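Local coordinates for protein UDP-N-acetylglucosamine 2-epimerase (Listeria monocytogenes, PDB 3OT5) that probably interconverts UDP-N-acetylglucosamine and UDP-N-acetylmannosamine by epimerising the sugar at C2, in the cleft between two Rossmann-like domains, at residues M43-L48 / I202-T207; D72-I77 / D291-H296. All coordinates share one frame; numbering follows the deposited sequence.

Contact 1 of 2, residues M43-L48 / I202-T207; sequences MAPLVL and IDALKT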
ATOM      1  N   MET A  43      -7.266   3.912  -3.430  1.00 38.04           N
ATOM      2  CA  MET A  43      -8.059   4.910  -4.168  1.00 37.07           C
ATOM      3  C   MET A  43      -9.254   5.415  -3.363  1.00 37.05           C
ATOM      4  O   MET A  43      -9.672   6.561  -3.546  1.00 36.11           O
ATOM      5  CB  MET A  43      -8.543   4.368  -5.525  1.00 36.12           C
ATOM      6  CG  MET A  43      -7.422   4.127  -6.529  1.00 39.59           C
ATOM      7  SD  MET A  43      -6.606   5.621  -7.128  1.00 41.74           S
ATOM      8  CE  MET A  43      -7.777   6.192  -8.347  1.00 38.98           C
ATOM      9  N   ALA A  44      -9.789   4.577  -2.477  1.00 37.66           N
ATOM     10  CA  ALA A  44     -10.936   4.965  -1.634  1.00 40.20           C
ATOM     11  C   ALA A  44     -10.750   6.325  -0.937  1.00 41.01           C
ATOM     12  O   ALA A  44     -11.626   7.176  -1.032  1.00 40.03           O
ATOM     13  CB  ALA A  44     -11.238   3.886  -0.600  1.00 42.11           C
ATOM     14  N   PRO A  45      -9.600   6.542  -0.255  1.00 43.02           N
ATOM     15  CA  PRO A  45      -9.372   7.807   0.436  1.00 45.08           C
ATOM     16  C   PRO A  45      -9.484   9.009  -0.489  1.00 43.90           C
ATOM     17  O   PRO A  45      -9.972  10.064  -0.095  1.00 44.60           O
ATOM     18  CB  PRO A  45      -7.928   7.677   0.948  1.00 46.59           C
ATOM     19  CG  PRO A  45      -7.650   6.279   0.969  1.00 47.16           C
ATOM     20  CD  PRO A  45      -8.418   5.682  -0.175  1.00 44.02           C
ATOM     21  N   LEU A  46      -9.009   8.835  -1.712  1.00 43.74           N
ATOM     22  CA  LEU A  46      -9.051   9.875  -2.717  1.00 43.54           C
ATOM     23  C   LEU A  46     -10.518  10.115  -3.085  1.00 43.59           C
ATOM     24  O   LEU A  46     -10.969  11.266  -3.203  1.00 44.03           O
ATOM     25  CB  LEU A  46      -8.217   9.438  -3.919  1.00 43.45           C
ATOM     26  CG  LEU A  46      -7.805  10.438  -4.995  1.00 45.07           C
ATOM     27  CD1 LEU A  46      -7.106  11.646  -4.375  1.00 45.19           C
ATOM     28  CD2 LEU A  46      -6.886   9.728  -5.996  1.00 45.35           C
ATOM     29  N   VAL A  47     -11.277   9.036  -3.234  1.00 43.61           N
ATOM     30  CA  VAL A  47     -12.693   9.168  -3.550  1.00 43.59           C
ATOM     31  C   VAL A  47     -13.385   9.906  -2.394  1.00 45.93           C
ATOM     32  O   VAL A  47     -14.186  10.817  -2.634  1.00 46.88           O
ATOM     33  CB  VAL A  47     -13.361   7.816  -3.826  1.00 43.80           C
ATOM     34  CG1 VAL A  47     -14.866   7.988  -3.997  1.00 42.74           C
ATOM     35  CG2 VAL A  47     -12.740   7.175  -5.059  1.00 41.23           C
ATOM     36  N   LEU A  48     -13.077   9.522  -1.153  1.00 46.33           N
ATOM     37  CA  LEU A  48     -13.642  10.211   0.012  1.00 48.31           C
ATOM     38  C   LEU A  48     -13.349  11.700  -0.048  1.00 47.10           C
ATOM     39  O   LEU A  48     -14.251  12.509   0.149  1.00 48.81           O
ATOM     40  CB  LEU A  48     -13.103   9.676   1.342  1.00 49.51           C
ATOM     41  CG  LEU A  48     -13.559   8.317   1.844  1.00 52.74           C
ATOM     42  CD1 LEU A  48     -12.989   8.075   3.249  1.00 51.89           C
ATOM     43  CD2 LEU A  48     -15.073   8.257   1.862  1.00 53.10           C
ATOM     44  N   ILE A 202      -1.602   5.307   3.311  1.00 39.08           N
ATOM     45  CA  ILE A 202      -1.512   5.811   4.663  1.00 38.85           C
ATOM     46  C   ILE A 202      -2.822   6.542   4.982  1.00 40.39           C
ATOM     47  O   ILE A 202      -3.351   6.384   6.081  1.00 41.20           O
ATOM     48  CB  ILE A 202      -0.267   6.688   4.831  1.00 39.52           C
ATOM     49  CG1 ILE A 202       0.985   5.846   4.515  1.00 42.48           C
ATOM     50  CG2 ILE A 202      -0.204   7.260   6.230  1.00 36.69           C
ATOM     51  CD1 ILE A 202       2.280   6.629   4.424  1.00 45.93           C
ATOM     52  N   ASP A 203      -3.373   7.302   4.017  1.00 39.67           N
ATOM     53  CA  ASP A 203      -4.656   7.993   4.239  1.00 40.07           C
ATOM     54  C   ASP A 203      -5.718   6.944   4.588  1.00 39.57           C
ATOM     55  O   ASP A 203      -6.599   7.176   5.419  1.00 41.07           O
ATOM     56  CB  ASP A 203      -5.179   8.771   3.006  1.00 39.47           C
ATOM     57  CG  ASP A 203      -4.222   9.844   2.497  1.00 38.91           C
ATOM     58  OD1 ASP A 203      -4.728  10.839   1.925  1.00 43.55           O
ATOM     59  OD2 ASP A 203      -2.987   9.723   2.651  1.00 38.90           O
ATOM     60  N   ALA A 204      -5.645   5.798   3.929  1.00 38.01           N
ATOM     61  CA  ALA A 204      -6.607   4.713   4.155  1.00 39.43           C
ATOM     62  C   ALA A 204      -6.704   4.284   5.627  1.00 40.01           C
ATOM     63  O   ALA A 204      -7.768   3.924   6.095  1.00 42.17           O
ATOM     64  CB  ALA A 204      -6.255   3.520   3.301  1.00 36.91           C
ATOM     65  N   LEU A 205      -5.593   4.328   6.341  1.00 40.99           N
ATOM     66  CA  LEU A 205      -5.557   3.933   7.752  1.00 42.41           C
ATOM     67  C   LEU A 205      -6.537   4.747   8.609  1.00 44.65           C
ATOM     68  O   LEU A 205      -7.056   4.250   9.616  1.00 45.10           O
ATOM     69  CB  LEU A 205      -4.133   4.074   8.306  1.00 41.31           C
ATOM     70  CG  LEU A 205      -3.033   3.233   7.619  1.00 42.17           C
ATOM     71  CD1 LEU A 205      -1.618   3.610   8.122  1.00 40.77           C
ATOM     72  CD2 LEU A 205      -3.281   1.741   7.793  1.00 41.44           C
ATOM     73  N   LYS A 206      -6.814   5.988   8.214  1.00 45.63           N
ATOM     74  CA  LYS A 206      -7.734   6.807   8.992  1.00 48.12           C
ATOM     75  C   LYS A 206      -9.123   6.170   8.978  1.00 48.54           C
ATOM     76  O   LYS A 206      -9.891   6.337   9.912  1.00 50.70           O
ATOM     77  CB  LYS A 206      -7.780   8.248   8.466  1.00 50.64           C
ATOM     78  CG  LYS A 206      -6.438   8.997   8.551  1.00 52.15           C
ATOM     79  CD  LYS A 206      -6.531  10.436   8.030  1.00 55.91           C
ATOM     80  CE  LYS A 206      -6.903  10.487   6.543  1.00 56.90           C
ATOM     81  NZ  LYS A 206      -6.911  11.874   6.011  1.00 57.25           N
ATOM     82  N   THR A 207      -9.427   5.398   7.939  1.00 47.49           N
ATOM     83  CA  THR A 207     -10.734   4.759   7.834  1.00 49.14           C
ATOM     84  C   THR A 207     -10.740   3.270   8.182  1.00 48.61           C
ATOM     85  O   THR A 207     -11.688   2.777   8.764  1.00 51.02           O
ATOM     86  CB  THR A 207     -11.306   4.901   6.400  1.00 49.06           C
ATOM     87  OG1 THR A 207     -11.360   6.280   6.032  1.00 49.22           O
ATOM     88  CG2 THR A 207     -12.708   4.291   6.312  1.00 49.31           C
TER

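Contact 2 of 2, residues D72-I77 / D291-H296; sequences DQVLEI and DAIDFH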
ATOM      1  N   ASP A  72     -15.976  -5.446  -2.559  1.00 85.41           N
ATOM      2  CA  ASP A  72     -17.148  -4.732  -2.055  1.00 84.26           C
ATOM      3  C   ASP A  72     -17.077  -4.521  -0.533  1.00 83.92           C
ATOM      4  O   ASP A  72     -17.823  -3.716   0.024  1.00 82.66           O
ATOM      5  CB  ASP A  72     -18.443  -5.464  -2.453  1.00 89.25           C
ATOM      6  CG  ASP A  72     -18.719  -5.410  -3.967  1.00 88.80           C
ATOM      7  OD1 ASP A  72     -18.287  -4.443  -4.633  1.00 83.68           O
ATOM      8  OD2 ASP A  72     -19.402  -6.322  -4.481  1.00 93.62           O
ATOM      9  N   GLN A  73     -16.189  -5.246   0.138  1.00 84.58           N
ATOM     10  CA  GLN A  73     -16.029  -5.079   1.577  1.00 85.09           C
ATOM     11  C   GLN A  73     -15.326  -3.749   1.858  1.00 78.36           C
ATOM     12  O   GLN A  73     -15.682  -3.039   2.800  1.00 77.41           O
ATOM     13  CB  GLN A  73     -15.246  -6.244   2.197  1.00 89.73           C
ATOM     14  CG  GLN A  73     -13.839  -6.423   1.638  1.00 91.05           C
ATOM     15  CD  GLN A  73     -13.043  -7.498   2.351  1.00 97.68           C
ATOM     16  OE1 GLN A  73     -11.892  -7.760   1.996  1.00100.47           O
ATOM     17  NE2 GLN A  73     -13.642  -8.118   3.367  1.00102.98           N
ATOM     18  N   VAL A  74     -14.339  -3.420   1.021  1.00 73.77           N
ATOM     19  CA  VAL A  74     -13.573  -2.184   1.151  1.00 68.51           C
ATOM     20  C   VAL A  74     -14.441  -0.971   0.860  1.00 66.04           C
ATOM     21  O   VAL A  74     -14.344   0.046   1.541  1.00 64.16           O
ATOM     22  CB  VAL A  74     -12.356  -2.156   0.183  1.00 67.18           C
ATOM     23  CG1 VAL A  74     -11.629  -0.818   0.265  1.00 63.61           C
ATOM     24  CG2 VAL A  74     -11.398  -3.303   0.474  1.00 69.55           C
ATOM     25  N   LEU A  75     -15.291  -1.075  -0.152  1.00 66.12           N
ATOM     26  CA  LEU A  75     -16.163   0.038  -0.511  1.00 65.26           C
ATOM     27  C   LEU A  75     -17.182   0.319   0.589  1.00 67.81           C
ATOM     28  O   LEU A  75     -17.559   1.473   0.812  1.00 67.75           O
ATOM     29  CB  LEU A  75     -16.865  -0.226  -1.844  1.00 65.80           C
ATOM     30  CG  LEU A  75     -15.935  -0.334  -3.058  1.00 63.58           C
ATOM     31  CD1 LEU A  75     -16.731  -0.643  -4.310  1.00 64.45           C
ATOM     32  CD2 LEU A  75     -15.139   0.943  -3.235  1.00 60.98           C
ATOM     33  N   GLU A  76     -17.622  -0.734   1.276  1.00 70.54           N
ATOM     34  CA  GLU A  76     -18.574  -0.586   2.362  1.00 73.63           C
ATOM     35  C   GLU A  76     -17.918   0.166   3.530  1.00 71.68           C
ATOM     36  O   GLU A  76     -18.552   0.997   4.173  1.00 73.34           O
ATOM     37  CB  GLU A  76     -19.086  -1.954   2.810  1.00 79.18           C
ATOM     38  CG  GLU A  76     -20.214  -1.892   3.824  1.00 85.68           C
ATOM     39  CD  GLU A  76     -20.739  -3.260   4.190  1.00 94.79           C
ATOM     40  OE1 GLU A  76     -20.097  -4.263   3.811  1.00 98.90           O
ATOM     41  OE2 GLU A  76     -21.792  -3.332   4.856  1.00 99.04           O
ATOM     42  N   ILE A  77     -16.645  -0.117   3.790  1.00 68.74           N
ATOM     43  CA  ILE A  77     -15.910   0.560   4.863  1.00 67.33           C
ATOM     44  C   ILE A  77     -15.809   2.064   4.600  1.00 63.91           C
ATOM     45  O   ILE A  77     -16.030   2.877   5.495  1.00 64.33           O
ATOM     46  CB  ILE A  77     -14.507  -0.024   5.031  1.00 65.96           C
ATOM     47  CG1 ILE A  77     -14.614  -1.486   5.453  1.00 71.37           C
ATOM     48  CG2 ILE A  77     -13.727   0.746   6.080  1.00 66.10           C
ATOM     49  CD1 ILE A  77     -14.901  -1.670   6.901  1.00 72.39           C
ATOM     50  N   ASP A 291      -7.200 -10.134   6.725  1.00 64.71           N
ATOM     51  CA  ASP A 291      -7.563  -9.213   5.672  1.00 66.29           C
ATOM     52  C   ASP A 291      -6.661  -8.004   5.883  1.00 64.18           C
ATOM     53  O   ASP A 291      -6.181  -7.769   7.001  1.00 62.74           O
ATOM     54  CB  ASP A 291      -9.044  -8.824   5.826  1.00 69.86           C
ATOM     55  CG  ASP A 291      -9.507  -7.772   4.816  1.00 74.57           C
ATOM     56  OD1 ASP A 291      -8.671  -7.221   4.073  1.00 77.75           O
ATOM     57  OD2 ASP A 291     -10.727  -7.487   4.779  1.00 82.31           O
ATOM     58  N   ALA A 292      -6.396  -7.256   4.818  1.00 63.51           N
ATOM     59  CA  ALA A 292      -5.561  -6.068   4.924  1.00 61.97           C
ATOM     60  C   ALA A 292      -6.126  -5.145   6.009  1.00 61.45           C
ATOM     61  O   ALA A 292      -5.373  -4.472   6.714  1.00 60.33           O
ATOM     62  CB  ALA A 292      -5.489  -5.339   3.581  1.00 62.73           C
ATOM     63  N   ILE A 293      -7.453  -5.142   6.143  1.00 61.88           N
ATOM     64  CA  ILE A 293      -8.146  -4.308   7.129  1.00 61.87           C
ATOM     65  C   ILE A 293      -7.943  -4.807   8.559  1.00 59.95           C
ATOM     66  O   ILE A 293      -7.591  -4.025   9.442  1.00 59.45           O
ATOM     67  CB  ILE A 293      -9.633  -4.190   6.787  1.00 64.56           C
ATOM     68  CG1 ILE A 293      -9.775  -3.450   5.452  1.00 65.45           C
ATOM     69  CG2 ILE A 293     -10.379  -3.444   7.879  1.00 66.64           C
ATOM     70  CD1 ILE A 293     -11.163  -3.372   4.935  1.00 66.32           C
ATOM     71  N   ASP A 294      -8.176  -6.096   8.797  1.00 58.44           N
ATOM     72  CA  ASP A 294      -7.941  -6.656  10.128  1.00 56.73           C
ATOM     73  C   ASP A 294      -6.493  -6.433  10.483  1.00 53.00           C
ATOM     74  O   ASP A 294      -6.154  -6.113  11.629  1.00 51.50           O
ATOM     75  CB  ASP A 294      -8.254  -8.148  10.171  1.00 57.95           C
ATOM     76  CG  ASP A 294      -9.734  -8.433  10.284  1.00 61.03           C
ATOM     77  OD1 ASP A 294     -10.361  -7.937  11.244  1.00 61.18           O
ATOM     78  OD2 ASP A 294     -10.254  -9.209   9.458  1.00 67.27           O
ATOM     79  N   PHE A 295      -5.638  -6.582   9.480  1.00 50.89           N
ATOM     80  CA  PHE A 295      -4.215  -6.407   9.662  1.00 48.65           C
ATOM     81  C   PHE A 295      -3.875  -4.990  10.111  1.00 47.81           C
ATOM     82  O   PHE A 295      -3.051  -4.812  11.009  1.00 46.87           O
ATOM     83  CB  PHE A 295      -3.458  -6.754   8.382  1.00 49.05           C
ATOM     84  CG  PHE A 295      -1.980  -6.781   8.569  1.00 49.12           C
ATOM     85  CD1 PHE A 295      -1.354  -7.932   9.014  1.00 51.32           C
ATOM     86  CD2 PHE A 295      -1.218  -5.655   8.336  1.00 50.95           C
ATOM     87  CE1 PHE A 295       0.010  -7.958   9.207  1.00 54.70           C
ATOM     88  CE2 PHE A 295       0.145  -5.672   8.532  1.00 51.12           C
ATOM     89  CZ  PHE A 295       0.762  -6.820   8.967  1.00 52.54           C
ATOM     90  N   HIS A 296      -4.483  -3.976   9.497  1.00 48.08           N
ATOM     91  CA  HIS A 296      -4.204  -2.606   9.926  1.00 47.66           C
ATOM     92  C   HIS A 296      -4.547  -2.439  11.406  1.00 47.23           C
ATOM     93  O   HIS A 296      -3.828  -1.767  12.152  1.00 45.41           O
ATOM     94  CB  HIS A 296      -4.953  -1.540   9.108  1.00 49.01           C
ATOM     95  CG  HIS A 296      -4.532  -1.459   7.672  1.00 50.02           C
ATOM     96  ND1 HIS A 296      -5.394  -1.083   6.663  1.00 52.34           N
ATOM     97  CD2 HIS A 296      -3.358  -1.765   7.068  1.00 49.68           C
ATOM     98  CE1 HIS A 296      -4.754  -1.114   5.507  1.00 52.06           C
ATOM     99  NE2 HIS A 296      -3.519  -1.531   5.724  1.00 47.96           N
TER

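Contact 1 of 2, residues M43-L48 / I202-T207
Pro-45 turns the CB-CG side of its ring to Asp-203 CB and to N, CA and CB of Ala-204, and this is the centre of the crossing between helix 37-51 and helix 200-208. The axes of the segments 43-48 and 202-207 come within 8.4 Å, with 72° between their N-to-C directions. The CA atoms of Pro-45 and Ala-204 lie 5.6 Å apart, a close approach in which the proline ring packs on the alanine methyl and backbone. Two carbons of the ring do the touching: Pro-45 CB meets Asp-203 CB at 3.6 Å, while Pro-45 CG sits 3.6 Å from Ala-204 N and 3.9 Å from Ala-204 CB.

The second point of contact lies further along both helices. Leu-48 has CG beside its backbone N (chi1 -73°) and an extended chi2 of -174°, which carries CD1 to within 3.7 Å of Thr-207 OG1. Thr-207 in turn holds OG1 anti to its own carbonyl carbon, so that the hydroxyl oxygen rather than the methyl faces Leu-48. Phe-78 touches both of these side chains.

Asp-203 contributes its CB here, whereas its carboxylate is engaged away from Pro-45: OD1 and OD2 accept from the backbone N atoms of Ala-381 and Ala-380, at the start of helix 380-392. No hydrogen bond joins the two segments; their chemistry is van der Waals packing, and the carboxylate adds a polar tie to a third helix.

Contact 2 of 2, residues D72-I77 / D291-H296
Val-74 and Ile-293 mark the nearest backbone approach, their CA atoms 8.3 Å apart, so side chains must span the gap between helix 72-77 and the first turn of helix 292-301. Ile-293 gives the apolar part of the contact: its chi2 of 175° extends CD1 to 4.0 Å from Ile-77 CG1, the two isoleucine side chains running past one another. Val-74 CG2 is a more distant neighbour of the same CD1, at 4.5 Å.

At the polar edge, the amide of Gln-73 and the carboxylate of Asp-291 extend toward one another from the two segments, their planes nearly parallel (13°). As modelled, Gln-73 OE1 is 3.0 Å from Asp-291 OD2; both are acceptors, which makes the amide orientation doubtful. The other carboxylate oxygen has defined partners. Asp-291 is the N-cap, and OD1 accepts from Ile-293 N at 3.2 Å, with the bond nearly straight at 165° but the donor well above the carboxylate plane.

OD1 also forms a salt bridge with Arg-37, whose side chain touches Gln-73, Val-74 and Ala-292. Helix 37-51 thus flanks both segments, helix 200-208 meets Ile-77 through Thr-207, and the contact joins a helix following strand 57-63 of one sheet to a helix following strand 284-287 of the other.

The centres of contacts 1 and 2 lie 11 Å apart, and their segments alternate along the chain: 43-48, 72-77, 202-207, 291-296. Contact 1 stays among helices that follow strands of the seven-stranded parallel sheet, whereas contact 2 crosses from that sheet's domain to the six-stranded one. They meet directly, Thr-207 CG2 lying 3.7 Å from Ile-77 CG2 and Leu-205 CD2 3.4 Å from His-296 CG. Helix 200-208 therefore packs on helix 37-51 through one part of its surface and on both helices of contact 2 through others. Contact 2 lies at the domain interface and contact 1 is the helix packing next to it, consistent with an enzyme whose active site is expected between two Rossmann-like domains.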